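Local coordinates for protein galactose-binding lectin (Arachis hypogaea, PDB 6VAW) that binds D-galactose and galactosides as a homotetrameric legume lectin, with a calcium and a manganese ion held close to its sugar pocket, at residues 9-14 with 30-35; 67-72 with 204-209; 86-91 with 106-111; 151-156 with 178-183; 165-168 with 173-176. One frame throughout, in Å; residues are numbered along the deposited sequence.

Contact 1: residues 9-14 with 30-35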
# COMPACT_ATOMS: atom_id res chain seq x y z
N ASN A 9 -10.01 6.92 -5.21
CA ASN A 9 -11.10 6.11 -5.76
C ASN A 9 -12.28 7.04 -6.10
O ASN A 9 -13.17 6.68 -6.87
CB ASN A 9 -11.53 5.04 -4.75
CG ASN A 9 -10.45 4.06 -4.43
OD1 ASN A 9 -9.82 3.49 -5.32
ND2 ASN A 9 -10.22 3.85 -3.14
N SER A 10 -12.26 8.22 -5.47
CA SER A 10 -13.22 9.30 -5.58
C SER A 10 -12.54 10.60 -5.18
O SER A 10 -11.44 10.59 -4.60
CB SER A 10 -14.42 9.03 -4.68
OG SER A 10 -14.02 8.97 -3.32
N PHE A 11 -13.22 11.70 -5.44
CA PHE A 11 -12.73 13.03 -5.12
C PHE A 11 -13.80 13.81 -4.36
O PHE A 11 -14.98 13.47 -4.41
CB PHE A 11 -12.33 13.78 -6.40
CG PHE A 11 -11.31 13.07 -7.25
CD1 PHE A 11 -9.95 13.19 -6.98
CD2 PHE A 11 -11.70 12.29 -8.34
CE1 PHE A 11 -9.00 12.57 -7.80
CE2 PHE A 11 -10.75 11.66 -9.14
CZ PHE A 11 -9.41 11.80 -8.87
N SER A 12 -13.37 14.85 -3.64
CA SER A 12 -14.24 15.74 -2.88
C SER A 12 -13.68 17.15 -2.82
O SER A 12 -12.46 17.33 -2.79
CB SER A 12 -14.43 15.20 -1.46
OG SER A 12 -13.18 14.98 -0.82
N GLU A 13 -14.58 18.15 -2.78
CA GLU A 13 -14.22 19.55 -2.57
C GLU A 13 -13.64 19.66 -1.15
O GLU A 13 -14.12 18.99 -0.22
CB GLU A 13 -15.46 20.47 -2.72
CG GLU A 13 -15.91 20.69 -4.16
CD GLU A 13 -17.22 21.44 -4.33
OE1 GLU A 13 -17.53 22.33 -3.51
OE2 GLU A 13 -17.93 21.15 -5.33
N GLY A 14 -12.62 20.48 -0.97
CA GLY A 14 -12.05 20.63 0.37
C GLY A 14 -11.03 19.57 0.73
O GLY A 14 -10.53 19.56 1.86
N GLY A 30 -18.62 11.73 -6.86
CA GLY A 30 -17.19 11.75 -6.57
C GLY A 30 -16.27 11.99 -7.76
O GLY A 30 -15.05 12.08 -7.59
N ASN A 31 -16.84 12.08 -8.96
CA ASN A 31 -16.09 12.37 -10.18
C ASN A 31 -15.72 13.83 -10.26
O ASN A 31 -16.47 14.69 -9.78
CB ASN A 31 -16.91 12.02 -11.44
CG ASN A 31 -17.23 10.56 -11.70
OD1 ASN A 31 -17.93 10.24 -12.65
ND2 ASN A 31 -16.74 9.64 -10.90
N ILE A 32 -14.59 14.12 -10.89
CA ILE A 32 -14.15 15.47 -11.16
C ILE A 32 -14.61 15.81 -12.57
O ILE A 32 -14.32 15.06 -13.50
CB ILE A 32 -12.60 15.63 -11.00
CG1 ILE A 32 -12.22 15.72 -9.50
CG2 ILE A 32 -12.08 16.84 -11.77
CD1 ILE A 32 -10.71 15.85 -9.25
N GLN A 33 -15.32 16.94 -12.72
CA GLN A 33 -15.74 17.47 -14.03
C GLN A 33 -14.84 18.67 -14.31
O GLN A 33 -14.85 19.62 -13.54
CB GLN A 33 -17.24 17.84 -14.03
CG GLN A 33 -17.69 18.27 -15.41
CD GLN A 33 -19.14 18.62 -15.50
OE1 GLN A 33 -19.50 19.70 -16.00
NE2 GLN A 33 -20.01 17.70 -15.08
N LEU A 34 -14.02 18.60 -15.38
CA LEU A 34 -13.04 19.65 -15.60
C LEU A 34 -13.55 20.90 -16.27
O LEU A 34 -13.07 21.97 -15.91
CB LEU A 34 -11.86 19.12 -16.39
CG LEU A 34 -10.92 18.15 -15.61
CD1 LEU A 34 -10.10 17.31 -16.55
CD2 LEU A 34 -10.02 18.89 -14.62
N THR A 35 -14.44 20.79 -17.25
CA THR A 35 -14.92 22.00 -17.92
C THR A 35 -16.38 22.35 -17.58
O THR A 35 -17.16 21.50 -17.14
CB THR A 35 -14.75 21.90 -19.43
OG1 THR A 35 -15.43 20.76 -19.93
CG2 THR A 35 -13.28 21.86 -19.85
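CG of Phe11 (chi1 -56°) and CG1 of Ile32 (chi1 -78°) each lie opposite their own carbonyl carbon and beside the backbone N, and from these starting positions the two side chains meet at about a right angle. Beyond CG1 the isoleucine is fully extended, which carries its CD1 methyl over one face of the phenylalanine ring. That methyl sits 3.4 Å above the plane of the Phe11 ring, offset toward the rim at CG: Ile32 CD1 is 3.5 Å from Phe11 CG and 3.6 Å from Phe11 CD1. The contact is a CH-pi interaction, and the slim methyl end of the isoleucine's longer branch suits it because it can settle on a flat ring. Phe11 belongs to the loop that follows strand 2-8, and Ile32 to the short strand 32-33, which hydrogen-bonds to the long strand 217-229 in the back sheet of the legume lectin sandwich. The pair thus joins an early loop to this end of the sandwich. Ile32 also touches Val46 of the front sheet, and the Phe11 ring meets that of Phe8. Beside the ring, the backbones are joined by one hydrogen bond, from Phe11 N to Gly30 O at 2.8 Å. The donor lies in the carbonyl plane, on a lone pair, although the bond is bent to 140° at the hydrogen. The same Gly30 O stands near the plane of the ring at its edge, 3.4 Å from Phe11 CD2. Glycine fits position 30 on two counts: its phi is positive, and Ser10 CB crowds the side where a CB would stand.

Contact 2: residues 67-72 with 204-209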
# COMPACT_ATOMS: atom_id res chain seq x y z
N THR A 67 1.68 5.19 -12.83
CA THR A 67 0.43 5.86 -12.50
C THR A 67 -0.68 5.27 -13.34
O THR A 67 -0.46 4.86 -14.47
CB THR A 67 0.52 7.42 -12.62
OG1 THR A 67 -0.69 8.02 -12.14
CG2 THR A 67 0.82 7.93 -14.03
N SER A 68 -1.86 5.15 -12.74
CA SER A 68 -3.05 4.68 -13.42
C SER A 68 -4.21 5.62 -13.13
O SER A 68 -4.31 6.19 -12.03
CB SER A 68 -3.39 3.25 -13.01
OG SER A 68 -2.32 2.35 -13.28
N PHE A 69 -5.05 5.85 -14.12
CA PHE A 69 -6.22 6.71 -13.94
C PHE A 69 -7.31 6.27 -14.89
O PHE A 69 -7.05 5.50 -15.83
CB PHE A 69 -5.88 8.23 -14.13
CG PHE A 69 -5.16 8.59 -15.42
CD1 PHE A 69 -5.89 8.87 -16.57
CD2 PHE A 69 -3.77 8.62 -15.48
CE1 PHE A 69 -5.24 9.23 -17.75
CE2 PHE A 69 -3.12 8.94 -16.67
CZ PHE A 69 -3.86 9.26 -17.79
N SER A 70 -8.54 6.70 -14.59
CA SER A 70 -9.69 6.44 -15.43
C SER A 70 -10.45 7.73 -15.68
O SER A 70 -10.58 8.58 -14.79
CB SER A 70 -10.59 5.37 -14.86
OG SER A 70 -11.11 5.72 -13.59
N PHE A 71 -10.91 7.89 -16.90
CA PHE A 71 -11.67 9.07 -17.28
C PHE A 71 -12.83 8.69 -18.16
O PHE A 71 -12.93 7.54 -18.62
CB PHE A 71 -10.75 10.11 -17.99
CG PHE A 71 -10.21 9.71 -19.35
CD1 PHE A 71 -11.00 9.81 -20.49
CD2 PHE A 71 -8.88 9.32 -19.49
CE1 PHE A 71 -10.51 9.44 -21.74
CE2 PHE A 71 -8.37 8.97 -20.75
CZ PHE A 71 -9.19 9.03 -21.87
N GLU A 72 -13.68 9.69 -18.45
CA GLU A 72 -14.82 9.54 -19.33
C GLU A 72 -15.07 10.86 -20.04
O GLU A 72 -15.05 11.92 -19.42
CB GLU A 72 -16.05 9.10 -18.51
CG GLU A 72 -17.28 8.78 -19.34
CD GLU A 72 -18.58 8.75 -18.54
OE1 GLU A 72 -18.60 8.12 -17.46
OE2 GLU A 72 -19.58 9.35 -19.01
N PHE A 204 1.79 17.17 -10.80
CA PHE A 204 1.14 16.22 -11.68
C PHE A 204 -0.34 16.55 -11.65
O PHE A 204 -0.85 16.92 -10.60
CB PHE A 204 1.37 14.77 -11.19
CG PHE A 204 2.77 14.23 -11.43
CD1 PHE A 204 3.81 14.50 -10.53
CD2 PHE A 204 3.04 13.41 -12.52
CE1 PHE A 204 5.09 13.99 -10.74
CE2 PHE A 204 4.33 12.91 -12.74
CZ PHE A 204 5.34 13.17 -11.83
N GLY A 205 -1.00 16.45 -12.78
CA GLY A 205 -2.43 16.73 -12.78
C GLY A 205 -3.07 16.41 -14.10
O GLY A 205 -2.49 15.68 -14.91
N PHE A 206 -4.31 16.90 -14.26
CA PHE A 206 -5.13 16.77 -15.46
C PHE A 206 -5.68 18.13 -15.86
O PHE A 206 -5.95 18.97 -14.99
CB PHE A 206 -6.28 15.79 -15.24
CG PHE A 206 -5.87 14.39 -14.88
CD1 PHE A 206 -5.64 13.45 -15.88
CD2 PHE A 206 -5.67 14.02 -13.55
CE1 PHE A 206 -5.25 12.15 -15.54
CE2 PHE A 206 -5.28 12.71 -13.22
CZ PHE A 206 -5.04 11.80 -14.22
N SER A 207 -5.87 18.34 -17.15
CA SER A 207 -6.43 19.56 -17.70
C SER A 207 -7.32 19.21 -18.87
O SER A 207 -7.06 18.23 -19.56
CB SER A 207 -5.32 20.51 -18.15
OG SER A 207 -5.84 21.75 -18.62
N ALA A 208 -8.38 19.99 -19.08
CA ALA A 208 -9.31 19.85 -20.20
C ALA A 208 -9.83 21.23 -20.59
O ALA A 208 -9.82 22.15 -19.78
CB ALA A 208 -10.45 18.92 -19.84
N SER A 209 -10.27 21.37 -21.83
CA SER A 209 -10.76 22.65 -22.31
C SER A 209 -11.80 22.48 -23.39
O SER A 209 -11.98 21.40 -23.95
CB SER A 209 -9.60 23.50 -22.82
OG SER A 209 -8.91 22.82 -23.86
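Phe206 drives the edge of its ring into a face of Phe69, a T-shaped stack with planes at 76° and centroids 4.8 Å apart. Two edge atoms do the touching. CE1 of Phe206 stands 3.4 Å above the plane of the Phe69 ring, over its centre, while Phe206 CZ comes to 3.4 Å from Phe69 CG and also meets Phe69 CB at 3.7 Å. The hydrogens of one edge thus point into the pi cloud of the other ring, a favourable electrostatic fit that needs no polar group in the buried core. Phe69 CG sits between its backbone N and carbonyl carbon (chi1 53°), the crowded position, which presents a ring face to the edge of Phe206. The two strands are not neighbours. Strand 64-74 belongs to the back sheet and strand 201-209 to the curved front sheet of the legume lectin jelly roll, and the CA atoms of Phe69 and Phe206 are 10.2 Å apart, a gap that two large rings can bridge. A second shell of aromatics surrounds the pair and probably helps to position it. Phe87 of the front sheet meets both rings, and Trp223 of the back sheet forms an edge-to-face pair with Phe206. Alternation along each strand sends the small serines the other way. Ser68 OG hydrogen-bonds to Thr164 OG1 and Ser70 OG to Ser222 OG, so these hydroxyls are satisfied away from the core; on the front strand, Ser209 OG is bonded to the carbonyl oxygen of Gly103, a residue of the galactoside pocket.

Contact 3: residues 86-91 with 106-111; sequences IFFIAP and LGVSDT
Leu106 and Val108 ride on the long loop that follows strand 84-91 and folds back over the curved front sheet of the legume lectin fold, where they pack on Ile86 and Phe88. Those two residues alternate with Phe87, which turns into the core between the sheets, so Ile86 and Phe88 project from the other face and meet the loop there. This makes a smaller apolar core between front sheet and loops, as known in legume lectins. Just before Leu106, Gly103 and Gly104 line the galactoside pocket, and the Leu106 side chain touches Glu121, a ligand of the manganese ion; anchoring the loop probably helps to place both. Ile86 and Val108 reach toward each other tip to tip. With CG1 of Ile86 anti to the backbone N (chi1 -174°), its CG2 methyl is left to face the loop, 3.8 Å from Val108 CG1 and 4.0 Å from Leu106 CB. At the far end of the isoleucine, CD1 lies 4.1 Å from Val108 CG2, so both branches of each residue take part. Beta-branched chains suit this place because two short arms can each find a partner. No hydrogen bond links the two segments, yet the buried Leu106 O is satisfied by Ser207 OG of the adjacent strand 201-209. Val108 slides past Phe88 in the opposite direction, and its CG1 methyl stands almost straight over the ring, 3.9 Å from the centroid of Phe88 and 10° off the normal: a CH-pi contact centred on one face.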
# COMPACT_ATOMS: atom_id res chain seq x y z
N ILE A 86 -5.70 16.23 -20.97
CA ILE A 86 -4.26 15.97 -20.96
C ILE A 86 -3.82 15.64 -19.51
O ILE A 86 -4.21 16.33 -18.56
CB ILE A 86 -3.40 17.11 -21.59
CG1 ILE A 86 -1.88 16.67 -21.68
CG2 ILE A 86 -3.61 18.50 -20.91
CD1 ILE A 86 -0.93 17.69 -22.35
N PHE A 87 -3.07 14.55 -19.36
CA PHE A 87 -2.42 14.18 -18.11
C PHE A 87 -1.07 14.87 -18.18
O PHE A 87 -0.32 14.60 -19.12
CB PHE A 87 -2.30 12.65 -17.94
CG PHE A 87 -1.30 12.27 -16.88
CD1 PHE A 87 -1.54 12.53 -15.54
CD2 PHE A 87 -0.10 11.65 -17.23
CE1 PHE A 87 -0.61 12.17 -14.56
CE2 PHE A 87 0.83 11.29 -16.24
CZ PHE A 87 0.58 11.55 -14.92
N PHE A 88 -0.78 15.81 -17.27
CA PHE A 88 0.45 16.57 -17.46
C PHE A 88 1.28 16.71 -16.19
O PHE A 88 0.82 16.46 -15.08
CB PHE A 88 0.15 17.96 -18.08
CG PHE A 88 -0.52 18.94 -17.13
CD1 PHE A 88 -1.86 18.81 -16.79
CD2 PHE A 88 0.20 20.00 -16.58
CE1 PHE A 88 -2.47 19.70 -15.87
CE2 PHE A 88 -0.42 20.91 -15.70
CZ PHE A 88 -1.75 20.75 -15.36
N ILE A 89 2.53 17.09 -16.41
CA ILE A 89 3.61 17.31 -15.43
C ILE A 89 4.13 18.68 -15.70
O ILE A 89 4.43 18.98 -16.85
CB ILE A 89 4.72 16.27 -15.53
CG1 ILE A 89 4.19 14.87 -15.80
CG2 ILE A 89 5.59 16.32 -14.27
CD1 ILE A 89 5.30 13.85 -16.29
N ALA A 90 4.20 19.53 -14.68
CA ALA A 90 4.62 20.91 -14.96
C ALA A 90 5.33 21.53 -13.74
O ALA A 90 5.26 20.95 -12.67
CB ALA A 90 3.40 21.76 -15.36
N PRO A 91 6.00 22.71 -13.89
CA PRO A 91 6.64 23.35 -12.70
C PRO A 91 5.62 23.53 -11.57
O PRO A 91 4.41 23.67 -11.84
CB PRO A 91 7.16 24.69 -13.26
CG PRO A 91 7.35 24.45 -14.72
CD PRO A 91 6.19 23.53 -15.10
N LEU A 106 -5.72 22.77 -24.81
CA LEU A 106 -6.02 21.80 -23.73
C LEU A 106 -5.77 22.39 -22.30
O LEU A 106 -5.66 21.63 -21.33
CB LEU A 106 -5.24 20.47 -23.93
CG LEU A 106 -5.48 19.76 -25.27
CD1 LEU A 106 -4.50 18.57 -25.43
CD2 LEU A 106 -6.95 19.31 -25.43
N GLY A 107 -5.72 23.73 -22.21
CA GLY A 107 -5.49 24.44 -20.95
C GLY A 107 -4.06 24.43 -20.44
O GLY A 107 -3.81 24.81 -19.30
N VAL A 108 -3.09 24.03 -21.27
CA VAL A 108 -1.69 23.93 -20.83
C VAL A 108 -0.76 24.78 -21.67
O VAL A 108 0.40 24.95 -21.29
CB VAL A 108 -1.18 22.45 -20.76
CG1 VAL A 108 -1.88 21.69 -19.64
CG2 VAL A 108 -1.37 21.74 -22.10
N SER A 109 -1.23 25.29 -22.82
CA SER A 109 -0.35 26.07 -23.67
C SER A 109 -0.93 27.44 -24.07
O SER A 109 -2.11 27.73 -23.82
CB SER A 109 -0.01 25.27 -24.91
OG SER A 109 -1.16 25.10 -25.72
N ASP A 110 -0.09 28.26 -24.72
CA ASP A 110 -0.53 29.55 -25.25
C ASP A 110 -1.21 29.33 -26.62
O ASP A 110 -1.33 28.18 -27.06
CB ASP A 110 0.64 30.55 -25.33
CG ASP A 110 1.85 30.15 -26.17
OD1 ASP A 110 1.68 29.36 -27.13
OD2 ASP A 110 2.95 30.66 -25.89
N THR A 111 -1.62 30.42 -27.29
CA THR A 111 -2.28 30.39 -28.60
C THR A 111 -1.41 29.71 -29.66
O THR A 111 -1.94 29.01 -30.52
CB THR A 111 -2.66 31.82 -29.03
OG1 THR A 111 -3.47 32.40 -28.00
CG2 THR A 111 -3.44 31.85 -30.34

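Contact 4: residues 151-156 with 178-183; sequences VPWNSV and VTNDNG
Trp153 sends its CB toward strand 173-179, and with CG anti to the backbone N (chi1 175°) the indole reaches across to Val178 and Asn180. Along the five-membered ring, CD1 of Trp153 is 3.6 Å from Asn180 OD1. The next atom, NE1, makes the polar contact: it donates to Asn180 OD1 at 2.8 Å. The acceptor uses a lone pair in its carbonyl plane, but the fit is imperfect, since the bond bends to 131° at the hydrogen and OD1 stands 32° out of the indole plane. NE1 also meets a methyl, Val178 CG1, at 3.7 Å, and CE2 of Trp153 lies 4.3 Å from that same CG1. This bridge joins the two sheets of the legume lectin sandwich near one edge: Trp153 follows strand 149-152, an outermost strand of the front sheet within this chain, and Asn180 comes just after strand 173-179 of the back sheet, where it starts a type I turn closed by Gly183 N to Asn180 O. At the far tip of the ring, CH2 of Trp153 lies 3.8 Å from CZ of Phe71, in the core. A tryptophan suits the spot, being apolar enough for burial while its indole N-H is satisfied by the asparagine. Asn180 ND2 is hydrogen-bonded to Asp184 O, which probably helps fix the amide. The Trp153 side chain is about 5 Å from that of His137, a manganese ligand, and the backbone of Trp153 is hydrogen-bonded to that of Asp136.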
# COMPACT_ATOMS: atom_id res chain seq x y z
N VAL A 151 -0.72 8.49 -31.80
CA VAL A 151 -1.22 7.18 -32.22
C VAL A 151 -2.74 7.34 -32.44
O VAL A 151 -3.41 7.96 -31.59
CB VAL A 151 -0.87 6.03 -31.22
CG1 VAL A 151 -1.48 6.26 -29.83
CG2 VAL A 151 -1.28 4.66 -31.76
N PRO A 152 -3.32 6.76 -33.52
CA PRO A 152 -4.79 6.88 -33.69
C PRO A 152 -5.52 6.16 -32.55
O PRO A 152 -5.06 5.15 -32.02
CB PRO A 152 -5.04 6.23 -35.05
CG PRO A 152 -3.70 6.25 -35.76
CD PRO A 152 -2.71 6.03 -34.65
N TRP A 153 -6.63 6.75 -32.14
CA TRP A 153 -7.45 6.27 -31.04
C TRP A 153 -8.90 6.66 -31.35
O TRP A 153 -9.16 7.34 -32.34
CB TRP A 153 -6.90 6.87 -29.73
CG TRP A 153 -7.68 6.60 -28.47
CD1 TRP A 153 -7.83 5.40 -27.85
CD2 TRP A 153 -8.33 7.57 -27.65
NE1 TRP A 153 -8.57 5.55 -26.70
CE2 TRP A 153 -8.90 6.88 -26.56
CE3 TRP A 153 -8.49 8.97 -27.72
CZ2 TRP A 153 -9.62 7.54 -25.54
CZ3 TRP A 153 -9.22 9.61 -26.73
CH2 TRP A 153 -9.76 8.90 -25.65
N ASN A 154 -9.85 6.14 -30.59
CA ASN A 154 -11.25 6.49 -30.79
C ASN A 154 -11.88 6.86 -29.46
O ASN A 154 -11.88 6.03 -28.54
CB ASN A 154 -12.01 5.33 -31.47
CG ASN A 154 -13.48 5.60 -31.75
OD1 ASN A 154 -13.91 6.73 -32.02
ND2 ASN A 154 -14.29 4.55 -31.70
N SER A 155 -12.39 8.11 -29.33
CA SER A 155 -13.04 8.52 -28.09
C SER A 155 -14.53 8.18 -28.18
O SER A 155 -15.26 8.77 -28.97
CB SER A 155 -12.82 10.01 -27.80
OG SER A 155 -13.37 10.40 -26.55
N VAL A 156 -14.96 7.19 -27.39
CA VAL A 156 -16.34 6.69 -27.35
C VAL A 156 -17.11 7.46 -26.25
O VAL A 156 -16.72 7.45 -25.08
CB VAL A 156 -16.39 5.15 -27.16
CG1 VAL A 156 -17.84 4.65 -27.05
CG2 VAL A 156 -15.65 4.43 -28.29
N VAL A 178 -3.58 2.40 -23.01
CA VAL A 178 -4.97 2.88 -22.94
C VAL A 178 -5.93 1.74 -23.23
O VAL A 178 -5.88 1.17 -24.33
CB VAL A 178 -5.16 4.06 -23.92
CG1 VAL A 178 -6.53 4.71 -23.73
CG2 VAL A 178 -4.04 5.09 -23.78
N THR A 179 -6.78 1.39 -22.26
CA THR A 179 -7.75 0.30 -22.38
C THR A 179 -9.13 0.86 -22.66
O THR A 179 -9.69 1.55 -21.81
CB THR A 179 -7.74 -0.60 -21.12
OG1 THR A 179 -6.42 -1.06 -20.85
CG2 THR A 179 -8.64 -1.82 -21.26
N ASN A 180 -9.69 0.53 -23.83
CA ASN A 180 -11.02 0.99 -24.23
C ASN A 180 -12.13 0.04 -23.75
O ASN A 180 -11.86 -1.04 -23.20
CB ASN A 180 -11.09 1.17 -25.75
CG ASN A 180 -10.06 2.13 -26.28
OD1 ASN A 180 -10.25 3.35 -26.22
ND2 ASN A 180 -8.93 1.59 -26.74
N ASP A 181 -13.39 0.48 -23.98
CA ASP A 181 -14.66 -0.17 -23.65
C ASP A 181 -14.82 -1.49 -24.39
O ASP A 181 -15.28 -2.46 -23.79
CB ASP A 181 -15.82 0.81 -24.03
CG ASP A 181 -17.19 0.47 -23.50
OD1 ASP A 181 -17.31 0.25 -22.27
OD2 ASP A 181 -18.16 0.53 -24.28
N ASN A 182 -14.44 -1.53 -25.69
CA ASN A 182 -14.55 -2.70 -26.56
C ASN A 182 -13.45 -3.75 -26.24
O ASN A 182 -13.36 -4.77 -26.94
CB ASN A 182 -14.53 -2.28 -28.04
CG ASN A 182 -13.18 -2.07 -28.69
OD1 ASN A 182 -12.99 -2.46 -29.84
ND2 ASN A 182 -12.23 -1.43 -28.01
N GLY A 183 -12.65 -3.49 -25.20
CA GLY A 183 -11.59 -4.37 -24.72
C GLY A 183 -10.21 -4.19 -25.33
O GLY A 183 -9.23 -4.66 -24.74

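Contact 5: residues 165-168 with 173-176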
# COMPACT_ATOMS: atom_id res chain seq x y z
N VAL A 165 0.47 4.36 -17.06
CA VAL A 165 1.65 5.05 -17.54
C VAL A 165 2.86 4.61 -16.70
O VAL A 165 2.84 4.60 -15.48
CB VAL A 165 1.48 6.60 -17.53
CG1 VAL A 165 2.72 7.26 -18.08
CG2 VAL A 165 0.23 7.05 -18.31
N ILE A 166 3.96 4.29 -17.41
CA ILE A 166 5.22 3.89 -16.76
C ILE A 166 6.30 4.83 -17.25
O ILE A 166 6.52 4.91 -18.47
CB ILE A 166 5.63 2.41 -17.02
CG1 ILE A 166 4.61 1.40 -16.51
CG2 ILE A 166 7.04 2.12 -16.43
CD1 ILE A 166 4.90 -0.04 -17.03
N TYR A 167 7.00 5.49 -16.31
CA TYR A 167 8.18 6.26 -16.70
C TYR A 167 9.40 5.55 -16.13
O TYR A 167 9.51 5.38 -14.91
CB TYR A 167 8.12 7.74 -16.27
CG TYR A 167 9.32 8.52 -16.74
CD1 TYR A 167 9.50 8.83 -18.09
CD2 TYR A 167 10.35 8.85 -15.86
CE1 TYR A 167 10.64 9.49 -18.54
CE2 TYR A 167 11.49 9.51 -16.30
CZ TYR A 167 11.63 9.84 -17.64
OH TYR A 167 12.74 10.54 -18.08
N ASP A 168 10.26 5.04 -17.01
CA ASP A 168 11.49 4.36 -16.61
C ASP A 168 12.65 5.37 -16.66
O ASP A 168 13.09 5.74 -17.75
CB ASP A 168 11.78 3.16 -17.53
CG ASP A 168 13.11 2.51 -17.17
OD1 ASP A 168 13.22 1.96 -16.06
OD2 ASP A 168 14.03 2.60 -17.97
N THR A 173 12.18 6.47 -20.83
CA THR A 173 11.01 6.09 -21.64
C THR A 173 9.73 6.30 -20.88
O THR A 173 9.59 5.82 -19.76
CB THR A 173 11.12 4.62 -22.11
OG1 THR A 173 12.33 4.46 -22.87
CG2 THR A 173 9.92 4.19 -22.97
N LEU A 174 8.79 7.02 -21.51
CA LEU A 174 7.42 7.21 -21.02
C LEU A 174 6.53 6.27 -21.86
O LEU A 174 6.42 6.45 -23.07
CB LEU A 174 7.02 8.68 -21.18
CG LEU A 174 5.64 9.05 -20.71
CD1 LEU A 174 5.57 9.10 -19.23
CD2 LEU A 174 5.22 10.46 -21.22
N SER A 175 6.01 5.22 -21.24
CA SER A 175 5.16 4.23 -21.92
C SER A 175 3.73 4.39 -21.42
O SER A 175 3.51 4.53 -20.23
CB SER A 175 5.68 2.82 -21.69
OG SER A 175 4.98 1.96 -22.57
N VAL A 176 2.77 4.35 -22.35
CA VAL A 176 1.33 4.56 -22.09
C VAL A 176 0.51 3.41 -22.68
O VAL A 176 0.68 3.07 -23.86
CB VAL A 176 0.87 5.93 -22.70
CG1 VAL A 176 -0.61 6.21 -22.40
CG2 VAL A 176 1.75 7.08 -22.24
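Ile166 and Ser175 exchange two backbone hydrogen bonds, Ile166 N to Ser175 O at 2.9 Å and Ser175 N to Ile166 O at 2.8 Å, both nearly straight. Asp168 N likewise reaches Thr173 O at 2.9 Å, but the return bond from Thr173 N to Asp168 O is long and weak at 3.3 Å, where the chain begins to turn. Hydrogen-bonded and non-hydrogen-bonded pairs alternate: Tyr167-Leu174 lies between the two bonded pairs and Val165-Val176 beyond Ile166-Ser175. The four pairs build an antiparallel beta hairpin in the back sheet of the legume lectin sandwich. Apolar contacts occupy the face turned to the core. Leu174, its CG anti to the backbone N (chi1 -179°), brings CD1 to 3.6 Å from Val165 CG1, and Leu174 CB lies in the plane of the Tyr167 ring at its edge, 4.0 Å from Tyr167 CD1. Leu174 and Val176 also touch Val120 of the front sheet, while Tyr167 OH is hydrogen-bonded to Val192 O. Ile166, Asp168, Thr173 and Ser175 point to the opposite face, packed against the fourth subunit: Ile166 meets Ile166 of that chain, and Asp168 OD1 is hydrogen-bonded to Thr187 OG1 of the same neighbour.

Overall arrangement
From the N terminus, contact 1 comes first and closes a short early loop before any other contact opens. Contact 2 then spans the longest stretch, from strand 64-74 to strand 201-209, and contacts 3, 4 and 5 all fall inside it. Within that span contact 3 closes the loop after strand 84-91, and later contact 4 encloses contact 5, whose hairpin shares strand 173-179 with it. None cross. Contacts 2 and 4 tie the back sheet to the front sheet, in the middle and at the edge; contact 3 holds a loop to the front sheet, contact 1 joins the loop after strand 2-8 to strand 32-33 of the back sheet, and contact 5 pairs two strands within that sheet. Contact 2 touches all four others.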